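Local coordinates for DNA mismatch repair protein MutS (Thermus aquaticus, PDB 1FW6), which takes part in the repair of mismatches in DNA, probably by recognising the mispaired bases, and has a weak ATPase activity, at residues R334-L339 against E515-A520; L711-R716 against H726-G731; L297-L302 against L616-G621. All blocks are in the same frame, centred on the assembly; numbering follows the deposited sequence.

Interaction 1. Residues R334-L339 against E515-A520; sequences RLATRL and EALREA
Ala336 lays its methyl group over the start of the Leu517 side chain, with Ala336 CB and Leu517 CB 3.8 Å apart. The same methyl also meets the base of Arg518, where Arg518 CG lies 4.0 Å from Ala336 CB. One small residue thus sits against two neighbours on the facing helix. One turn further along, Leu339 CD1 comes to 3.7 Å from Leu517 CD2, the two side chains crossing at about a right angle. Leu349 and Leu352 of helix 346-366 continue this apolar patch. Arg518 starts out past Ala336 and ends beside Thr337. Its CG lies anti to the carbonyl carbon (chi1 -84°), and the chain then runs extended to NE, which carries the guanidinium across to helix 332-340. Arg518 NH2 makes a salt bridge there with Glu340, and Arg518 NH1 hydrogen-bonds to the carbonyl O of Thr152, outside that helix. Thr337 OG1 lies oblique to the guanidinium plane and is hydrogen-bonded to the carbonyl O of Glu333, a turn earlier. The buried charge of Arg518 therefore has a carboxylate mate. The helix axes approach to 8.7 Å and run nearly opposite ways, 164° apart. This is antiparallel helix packing inside the helical MutS domain III, joining short helix 332-340 to long helix 514-540.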
loop_
_atom_site.group_PDB
_atom_site.type_symbol
_atom_site.label_atom_id
_atom_site.label_comp_id
_atom_site.label_asym_id
_atom_site.label_seq_id
_atom_site.Cartn_x
_atom_site.Cartn_y
_atom_site.Cartn_z
ATOM N N ARG C 334 -7.463 9.038 -27.807
ATOM C CA ARG C 334 -6.095 8.633 -27.535
ATOM C C ARG C 334 -5.487 7.893 -28.724
ATOM O O ARG C 334 -4.311 8.054 -29.047
ATOM C CB ARG C 334 -6.050 7.762 -26.285
ATOM C CG ARG C 334 -5.930 8.584 -25.029
ATOM C CD ARG C 334 -6.078 7.779 -23.767
ATOM N NE ARG C 334 -5.694 8.625 -22.657
ATOM C CZ ARG C 334 -5.973 8.388 -21.389
ATOM N NH1 ARG C 334 -6.658 7.313 -21.043
ATOM N NH2 ARG C 334 -5.549 9.232 -20.467
ATOM N N LEU C 335 -6.306 7.082 -29.376
ATOM C CA LEU C 335 -5.870 6.322 -30.523
ATOM C C LEU C 335 -5.425 7.299 -31.604
ATOM O O LEU C 335 -4.398 7.096 -32.252
ATOM C CB LEU C 335 -7.024 5.450 -31.022
ATOM C CG LEU C 335 -6.703 4.077 -31.627
ATOM C CD1 LEU C 335 -6.236 4.217 -33.061
ATOM C CD2 LEU C 335 -5.646 3.399 -30.762
ATOM N N ALA C 336 -6.189 8.373 -31.785
ATOM C CA ALA C 336 -5.867 9.377 -32.801
ATOM C C ALA C 336 -4.525 10.030 -32.502
ATOM O O ALA C 336 -3.795 10.431 -33.408
ATOM C CB ALA C 336 -6.967 10.442 -32.871
ATOM N N THR C 337 -4.206 10.127 -31.218
ATOM C CA THR C 337 -2.955 10.722 -30.806
ATOM C C THR C 337 -1.820 9.737 -31.015
ATOM O O THR C 337 -0.755 10.118 -31.493
ATOM C CB THR C 337 -3.001 11.153 -29.342
ATOM O OG1 THR C 337 -3.993 12.176 -29.193
ATOM C CG2 THR C 337 -1.642 11.688 -28.896
ATOM N N ARG C 338 -2.033 8.469 -30.674
ATOM C CA ARG C 338 -0.971 7.492 -30.875
ATOM C C ARG C 338 -0.651 7.412 -32.371
ATOM O O ARG C 338 0.506 7.242 -32.749
ATOM C CB ARG C 338 -1.385 6.124 -30.336
ATOM C CG ARG C 338 -1.411 6.026 -28.823
ATOM C CD ARG C 338 -1.937 4.670 -28.373
ATOM N NE ARG C 338 -1.140 3.565 -28.913
ATOM C CZ ARG C 338 0.038 3.152 -28.436
ATOM N NH1 ARG C 338 0.595 3.738 -27.379
ATOM N NH2 ARG C 338 0.668 2.141 -29.025
ATOM N N LEU C 339 -1.675 7.544 -33.217
ATOM C CA LEU C 339 -1.490 7.512 -34.670
ATOM C C LEU C 339 -0.620 8.686 -35.140
ATOM O O LEU C 339 0.413 8.498 -35.796
ATOM C CB LEU C 339 -2.842 7.581 -35.390
ATOM C CG LEU C 339 -3.649 6.299 -35.583
ATOM C CD1 LEU C 339 -5.043 6.618 -36.093
ATOM C CD2 LEU C 339 -2.919 5.399 -36.562
ATOM N N GLU C 515 -7.767 13.790 -37.308
ATOM C CA GLU C 515 -8.649 14.895 -36.959
ATOM C C GLU C 515 -10.108 14.448 -37.003
ATOM O O GLU C 515 -10.913 14.852 -36.176
ATOM C CB GLU C 515 -8.412 16.063 -37.920
ATOM C CG GLU C 515 -8.749 17.420 -37.341
ATOM C CD GLU C 515 -8.081 17.652 -35.991
ATOM O OE1 GLU C 515 -6.834 17.531 -35.905
ATOM O OE2 GLU C 515 -8.812 17.957 -35.015
ATOM N N ALA C 516 -10.458 13.610 -37.969
ATOM C CA ALA C 516 -11.831 13.125 -38.053
ATOM C C ALA C 516 -12.077 12.222 -36.847
ATOM O O ALA C 516 -13.163 12.216 -36.259
ATOM C CB ALA C 516 -12.041 12.345 -39.346
ATOM N N LEU C 517 -11.056 11.455 -36.491
ATOM C CA LEU C 517 -11.150 10.568 -35.351
ATOM C C LEU C 517 -11.376 11.413 -34.116
ATOM O O LEU C 517 -12.213 11.086 -33.280
ATOM C CB LEU C 517 -9.874 9.746 -35.212
ATOM C CG LEU C 517 -10.001 8.316 -35.731
ATOM C CD1 LEU C 517 -10.671 8.306 -37.083
ATOM C CD2 LEU C 517 -8.625 7.687 -35.815
ATOM N N ARG C 518 -10.640 12.514 -34.012
ATOM C CA ARG C 518 -10.788 13.407 -32.877
ATOM C C ARG C 518 -12.178 14.002 -32.760
ATOM O O ARG C 518 -12.724 14.064 -31.656
ATOM C CB ARG C 518 -9.775 14.538 -32.939
ATOM C CG ARG C 518 -8.434 14.175 -32.371
ATOM C CD ARG C 518 -7.408 15.275 -32.597
ATOM N NE ARG C 518 -6.091 14.848 -32.155
ATOM C CZ ARG C 518 -5.768 14.670 -30.883
ATOM N NH1 ARG C 518 -6.670 14.899 -29.934
ATOM N NH2 ARG C 518 -4.557 14.231 -30.562
ATOM N N GLU C 519 -12.780 14.434 -33.864
ATOM C CA GLU C 519 -14.095 15.019 -33.691
ATOM C C GLU C 519 -15.183 14.027 -33.353
ATOM O O GLU C 519 -16.169 14.391 -32.716
ATOM C CB GLU C 519 -14.554 15.851 -34.874
ATOM C CG GLU C 519 -15.629 16.812 -34.360
ATOM C CD GLU C 519 -16.487 17.408 -35.438
ATOM O OE1 GLU C 519 -15.925 18.079 -36.339
ATOM O OE2 GLU C 519 -17.727 17.210 -35.379
ATOM N N ALA C 520 -15.021 12.785 -33.798
ATOM C CA ALA C 520 -15.997 11.758 -33.476
ATOM C C ALA C 520 -15.841 11.525 -31.972
ATOM O O ALA C 520 -16.821 11.378 -31.245
ATOM C CB ALA C 520 -15.708 10.483 -34.249
#

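Interaction 2. Residues L711-R716 against H726-G731; sequences LHVAAR and HQVLPG. With ADP (adenosine-5'-diphosphate), chain H.
His712 and Leu729 face each other as an antiparallel hydrogen-bonded pair. His712 N gives a fairly straight bond to Leu729 O, 2.8 Å long and nearly in line with the carbonyl. The return bond, from Leu729 N to His712 O, is weak. The His712 ring turns toward the same strand. Its CG stands between the backbone N and the carbonyl carbon (chi1 73°), which brings His712 ND1 within 2.6 Å of Gly731 O in a weak, bent bond. Pro730 O lies at the ring edge, near its plane, and Leu729 CB is 3.3 Å from His712 CE1. Gly731 has a positive phi (99°) that suits a residue without a side chain. On the face that carries Leu711 and Pro730, Leu711 CD2 reaches Pro730 CA; Leu711 CB also packs against Val728 CG1. Val713 CG1 meets Val728 CG2 at 4.1 Å. Phe592 of helix 589-603 adds to this apolar group, and Val713 also touches Ala587 and Lys589 of the P-loop. Further along, the adenine of ADP covers one face of the His726 ring, with ADP C4 3.5 Å above the ring plane and over its centre. His726 ND1 hydrogen-bonds to the carbonyl O of Ala587, which would limit the ring's rotation. Asn570 holds the backbone of His726 and Val728. The ring meets the base through its face, consistent with van der Waals and pi contact to the adenine, while its ND1 is engaged by the P-loop.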
loop_
_atom_site.group_PDB
_atom_site.type_symbol
_atom_site.label_atom_id
_atom_site.label_comp_id
_atom_site.label_asym_id
_atom_site.label_seq_id
_atom_site.Cartn_x
_atom_site.Cartn_y
_atom_site.Cartn_z
ATOM N N LEU C 711 -33.640 26.998 11.344
ATOM C CA LEU C 711 -34.006 25.607 11.095
ATOM C C LEU C 711 -33.413 24.738 12.203
ATOM O O LEU C 711 -32.420 25.111 12.858
ATOM C CB LEU C 711 -33.482 25.142 9.732
ATOM C CG LEU C 711 -33.929 25.909 8.485
ATOM C CD1 LEU C 711 -33.251 25.347 7.272
ATOM C CD2 LEU C 711 -35.426 25.817 8.324
ATOM N N HIS C 712 -34.027 23.578 12.415
ATOM C CA HIS C 712 -33.561 22.678 13.460
ATOM C C HIS C 712 -33.919 21.226 13.195
ATOM O O HIS C 712 -34.882 20.929 12.491
ATOM C CB HIS C 712 -34.158 23.097 14.807
ATOM C CG HIS C 712 -35.619 22.786 14.944
ATOM N ND1 HIS C 712 -36.585 23.346 14.131
ATOM C CD2 HIS C 712 -36.277 21.942 15.777
ATOM C CE1 HIS C 712 -37.767 22.859 14.456
ATOM N NE2 HIS C 712 -37.611 22.004 15.451
ATOM N N VAL C 713 -33.119 20.323 13.747
ATOM C CA VAL C 713 -33.385 18.892 13.643
ATOM C C VAL C 713 -33.733 18.527 15.076
ATOM O O VAL C 713 -33.430 19.293 15.989
ATOM C CB VAL C 713 -32.146 18.094 13.186
ATOM C CG1 VAL C 713 -31.893 18.340 11.717
ATOM C CG2 VAL C 713 -30.936 18.491 14.003
ATOM N N ALA C 714 -34.348 17.379 15.307
ATOM C CA ALA C 714 -34.711 17.077 16.680
ATOM C C ALA C 714 -34.550 15.648 17.164
ATOM O O ALA C 714 -34.257 14.728 16.399
ATOM C CB ALA C 714 -36.137 17.540 16.937
ATOM N N ALA C 715 -34.745 15.489 18.465
ATOM C CA ALA C 715 -34.647 14.197 19.106
ATOM C C ALA C 715 -35.902 13.999 19.937
ATOM O O ALA C 715 -36.536 14.961 20.356
ATOM C CB ALA C 715 -33.415 14.147 19.988
ATOM N N ARG C 716 -36.275 12.748 20.153
ATOM C CA ARG C 716 -37.447 12.453 20.952
ATOM C C ARG C 716 -37.034 11.454 22.008
ATOM O O ARG C 716 -36.692 10.321 21.698
ATOM C CB ARG C 716 -38.574 11.876 20.091
ATOM C CG ARG C 716 -39.862 12.672 20.198
ATOM C CD ARG C 716 -40.225 12.889 21.665
ATOM N NE ARG C 716 -41.296 13.868 21.853
ATOM C CZ ARG C 716 -41.882 14.120 23.024
ATOM N NH1 ARG C 716 -41.496 13.461 24.115
ATOM N NH2 ARG C 716 -42.859 15.023 23.106
ATOM N N HIS C 726 -34.681 12.692 11.326
ATOM C CA HIS C 726 -33.926 13.591 10.478
ATOM C C HIS C 726 -34.725 14.687 9.786
ATOM O O HIS C 726 -34.223 15.323 8.865
ATOM C CB HIS C 726 -33.150 12.762 9.459
ATOM C CG HIS C 726 -32.261 11.726 10.081
ATOM N ND1 HIS C 726 -31.312 12.033 11.031
ATOM C CD2 HIS C 726 -32.140 10.398 9.847
ATOM C CE1 HIS C 726 -30.641 10.940 11.351
ATOM N NE2 HIS C 726 -31.123 9.935 10.646
ATOM N N GLN C 727 -35.965 14.911 10.206
ATOM C CA GLN C 727 -36.753 15.972 9.588
ATOM C C GLN C 727 -36.080 17.286 9.930
ATOM O O GLN C 727 -35.805 17.556 11.092
ATOM C CB GLN C 727 -38.183 16.022 10.138
ATOM C CG GLN C 727 -39.221 15.253 9.361
ATOM C CD GLN C 727 -38.937 13.777 9.358
ATOM O OE1 GLN C 727 -38.545 13.212 10.386
ATOM N NE2 GLN C 727 -39.134 13.132 8.207
ATOM N N VAL C 728 -35.799 18.100 8.924
ATOM C CA VAL C 728 -35.188 19.389 9.176
ATOM C C VAL C 728 -36.356 20.352 9.294
ATOM O O VAL C 728 -36.766 20.979 8.329
ATOM C CB VAL C 728 -34.244 19.817 8.027
ATOM C CG1 VAL C 728 -33.640 21.183 8.329
ATOM C CG2 VAL C 728 -33.137 18.794 7.864
ATOM N N LEU C 729 -36.896 20.440 10.499
ATOM C CA LEU C 729 -38.036 21.294 10.790
ATOM C C LEU C 729 -37.723 22.789 10.939
ATOM O O LEU C 729 -36.630 23.187 11.360
ATOM C CB LEU C 729 -38.725 20.773 12.049
ATOM C CG LEU C 729 -39.082 19.280 11.999
ATOM C CD1 LEU C 729 -39.682 18.846 13.347
ATOM C CD2 LEU C 729 -40.057 19.023 10.837
ATOM N N PRO C 730 -38.702 23.641 10.613
ATOM C CA PRO C 730 -38.568 25.095 10.691
ATOM C C PRO C 730 -38.570 25.582 12.123
ATOM O O PRO C 730 -39.223 24.992 12.983
ATOM C CB PRO C 730 -39.779 25.583 9.922
ATOM C CG PRO C 730 -40.801 24.601 10.341
ATOM C CD PRO C 730 -40.076 23.272 10.245
ATOM N N GLY C 731 -37.851 26.670 12.368
ATOM C CA GLY C 731 -37.772 27.216 13.709
ATOM C C GLY C 731 -36.480 26.777 14.369
ATOM O O GLY C 731 -35.817 25.867 13.885
HETATM P PB ADP H . -24.959 16.273 13.066
HETATM O O1B ADP H . -24.194 16.028 14.327
HETATM O O2B ADP H . -26.419 16.342 13.020
HETATM O O3B ADP H . -24.270 17.519 12.338
HETATM P PA ADP H . -24.847 14.280 10.994
HETATM O O1A ADP H . -23.900 14.483 9.909
HETATM O O2A ADP H . -26.271 14.472 10.730
HETATM O O3A ADP H . -24.307 15.184 12.145
HETATM O "O5'" ADP H . -24.789 12.852 11.718
HETATM C "C5'" ADP H . -24.565 11.760 10.804
HETATM C "C4'" ADP H . -25.344 10.474 10.693
HETATM O "O4'" ADP H . -26.755 10.763 10.593
HETATM C "C3'" ADP H . -24.966 10.149 9.253
HETATM O "O3'" ADP H . -23.797 9.332 9.187
HETATM C "C2'" ADP H . -26.162 9.505 8.613
HETATM O "O2'" ADP H . -26.124 8.099 8.780
HETATM C "C1'" ADP H . -27.293 10.178 9.416
HETATM N N9 ADP H . -28.134 11.141 8.690
HETATM C C8 ADP H . -28.100 12.515 8.724
HETATM N N7 ADP H . -29.004 13.129 8.016
HETATM C C5 ADP H . -29.697 12.086 7.444
HETATM C C6 ADP H . -30.835 12.009 6.577
HETATM N N6 ADP H . -31.453 13.090 6.141
HETATM N N1 ADP H . -31.324 10.798 6.168
HETATM C C2 ADP H . -30.711 9.669 6.614
HETATM N N3 ADP H . -29.639 9.631 7.442
HETATM C C4 ADP H . -29.168 10.852 7.826
#

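Interaction 3. Residues L297-L302 against L616-G621; sequences LDRGPL and LPLFDG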
loop_
_atom_site.group_PDB
_atom_site.type_symbol
_atom_site.label_atom_id
_atom_site.label_comp_id
_atom_site.label_asym_id
_atom_site.label_seq_id
_atom_site.Cartn_x
_atom_site.Cartn_y
_atom_site.Cartn_z
ATOM N N LEU C 297 -21.464 28.773 -14.972
ATOM C CA LEU C 297 -22.116 29.887 -14.305
ATOM C C LEU C 297 -23.297 30.336 -15.164
ATOM O O LEU C 297 -24.265 30.895 -14.658
ATOM C CB LEU C 297 -21.147 31.074 -14.162
ATOM C CG LEU C 297 -19.920 30.996 -13.255
ATOM C CD1 LEU C 297 -19.058 32.226 -13.442
ATOM C CD2 LEU C 297 -20.368 30.885 -11.815
ATOM N N ASP C 298 -23.210 30.071 -16.466
ATOM C CA ASP C 298 -24.229 30.505 -17.417
ATOM C C ASP C 298 -25.454 29.619 -17.621
ATOM O O ASP C 298 -25.358 28.465 -18.030
ATOM C CB ASP C 298 -23.540 30.789 -18.749
ATOM C CG ASP C 298 -22.386 31.786 -18.596
ATOM O OD1 ASP C 298 -22.674 32.998 -18.422
ATOM O OD2 ASP C 298 -21.199 31.355 -18.627
ATOM N N ARG C 299 -26.612 30.205 -17.336
ATOM C CA ARG C 299 -27.913 29.554 -17.441
ATOM C C ARG C 299 -28.148 28.858 -18.785
ATOM O O ARG C 299 -28.485 27.670 -18.847
ATOM C CB ARG C 299 -28.993 30.611 -17.208
ATOM C CG ARG C 299 -30.406 30.118 -16.943
ATOM C CD ARG C 299 -31.291 31.352 -16.798
ATOM N NE ARG C 299 -32.602 31.080 -16.227
ATOM C CZ ARG C 299 -33.503 30.280 -16.779
ATOM N NH1 ARG C 299 -33.224 29.673 -17.925
ATOM N NH2 ARG C 299 -34.680 30.090 -16.193
ATOM N N GLY C 300 -27.976 29.612 -19.859
ATOM C CA GLY C 300 -28.182 29.056 -21.177
ATOM C C GLY C 300 -27.532 27.705 -21.416
ATOM O O GLY C 300 -28.231 26.697 -21.547
ATOM N N PRO C 301 -26.195 27.634 -21.463
ATOM C CA PRO C 301 -25.564 26.334 -21.705
ATOM C C PRO C 301 -25.957 25.220 -20.748
ATOM O O PRO C 301 -26.092 24.074 -21.165
ATOM C CB PRO C 301 -24.070 26.656 -21.693
ATOM C CG PRO C 301 -23.972 27.904 -20.882
ATOM C CD PRO C 301 -25.194 28.692 -21.248
ATOM N N LEU C 302 -26.150 25.543 -19.473
ATOM C CA LEU C 302 -26.554 24.522 -18.509
ATOM C C LEU C 302 -27.906 23.966 -18.943
ATOM O O LEU C 302 -28.099 22.755 -18.963
ATOM C CB LEU C 302 -26.624 25.104 -17.090
ATOM C CG LEU C 302 -25.263 25.228 -16.394
ATOM C CD1 LEU C 302 -25.373 25.978 -15.088
ATOM C CD2 LEU C 302 -24.705 23.843 -16.153
ATOM N N LEU C 616 -32.904 26.209 -8.301
ATOM C CA LEU C 616 -31.591 26.671 -7.898
ATOM C C LEU C 616 -31.026 27.894 -8.594
ATOM O O LEU C 616 -31.222 28.102 -9.791
ATOM C CB LEU C 616 -30.603 25.529 -8.076
ATOM C CG LEU C 616 -30.965 24.311 -7.245
ATOM C CD1 LEU C 616 -30.260 23.092 -7.790
ATOM C CD2 LEU C 616 -30.583 24.572 -5.804
ATOM N N PRO C 617 -30.307 28.730 -7.836
ATOM C CA PRO C 617 -29.713 29.925 -8.430
ATOM C C PRO C 617 -28.337 29.519 -8.943
ATOM O O PRO C 617 -27.822 28.439 -8.596
ATOM C CB PRO C 617 -29.634 30.878 -7.253
ATOM C CG PRO C 617 -29.284 29.956 -6.139
ATOM C CD PRO C 617 -30.222 28.788 -6.367
ATOM N N LEU C 618 -27.741 30.369 -9.767
ATOM C CA LEU C 618 -26.428 30.065 -10.299
ATOM C C LEU C 618 -25.381 30.620 -9.369
ATOM O O LEU C 618 -25.063 31.807 -9.405
ATOM C CB LEU C 618 -26.284 30.651 -11.694
ATOM C CG LEU C 618 -27.287 30.010 -12.641
ATOM C CD1 LEU C 618 -27.237 30.697 -13.974
ATOM C CD2 LEU C 618 -26.968 28.515 -12.771
ATOM N N PHE C 619 -24.859 29.748 -8.520
ATOM C CA PHE C 619 -23.852 30.132 -7.552
ATOM C C PHE C 619 -22.507 30.362 -8.208
ATOM O O PHE C 619 -22.093 29.590 -9.072
ATOM C CB PHE C 619 -23.723 29.051 -6.481
ATOM C CG PHE C 619 -24.952 28.894 -5.640
ATOM C CD1 PHE C 619 -25.624 27.679 -5.585
ATOM C CD2 PHE C 619 -25.437 29.961 -4.896
ATOM C CE1 PHE C 619 -26.757 27.524 -4.802
ATOM C CE2 PHE C 619 -26.569 29.814 -4.110
ATOM C CZ PHE C 619 -27.232 28.588 -4.063
ATOM N N ASP C 620 -21.826 31.421 -7.786
ATOM C CA ASP C 620 -20.518 31.746 -8.327
ATOM C C ASP C 620 -19.449 30.942 -7.601
ATOM O O ASP C 620 -18.279 30.958 -7.977
ATOM C CB ASP C 620 -20.245 33.246 -8.194
ATOM C CG ASP C 620 -19.870 33.664 -6.784
ATOM O OD1 ASP C 620 -20.413 33.087 -5.810
ATOM O OD2 ASP C 620 -19.036 34.592 -6.656
ATOM N N GLY C 621 -19.861 30.232 -6.561
ATOM C CA GLY C 621 -18.914 29.424 -5.813
ATOM C C GLY C 621 -19.481 28.759 -4.576
ATOM O O GLY C 621 -20.401 29.271 -3.947
#
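Leu297 and Leu618 bring their backbones to a CA-CA distance of 5.9 Å, where a loop leading into helix 299-314 passes a loop without regular structure, and no hydrogen bond joins the two. Leu618 buries the largest area of any residue here. Its two methyls part to different neighbours. Leu618 CD1 lies by the carbonyl O of Leu297 and the first turn of the helix, with Arg299 CB 3.7 Å from it. Leu618 CD2 touches Leu302 CD1 at 3.8 Å, the two side chains sliding past each other in opposite directions. Phe547 touches both of these leucines. Leu297 answers from its own side, its CD2 resting on the backbone 3.6 Å from Asp620 CA. Asp620 turns its carboxylate elsewhere, to Ser657 and Thr654. If Leu618 were cut back to an alanine, Leu302 CD1 and Arg299 CB would be likely to lose their apolar partner, with a gap opening beside the helix start. The contact is a small apolar interface between domains: MutS domain III meets the loop that links strands 613-616 and 621-625 of the P-loop ATPase domain V.

Along the chain, interaction 3 spans the longest stretch and interaction 1 falls within it; interaction 2 comes later. The centres of interactions 1 and 2 are about 55 Å apart, on opposite sides of the chain's centre. Interaction 3 lies about 32 Å from interaction 1 and about 30 Å from interaction 2, centre to centre, and none of the three touch. Interaction 1 and segment 297-302 belong to the helical domain III. Interaction 2 and segment 616-621 belong to domain V, where strands 621-625 and 708-718 share the seven-stranded sheet. Interaction 3 therefore joins the domain that holds interaction 1 to the ATPase domain, whose ADP site includes part of interaction 2.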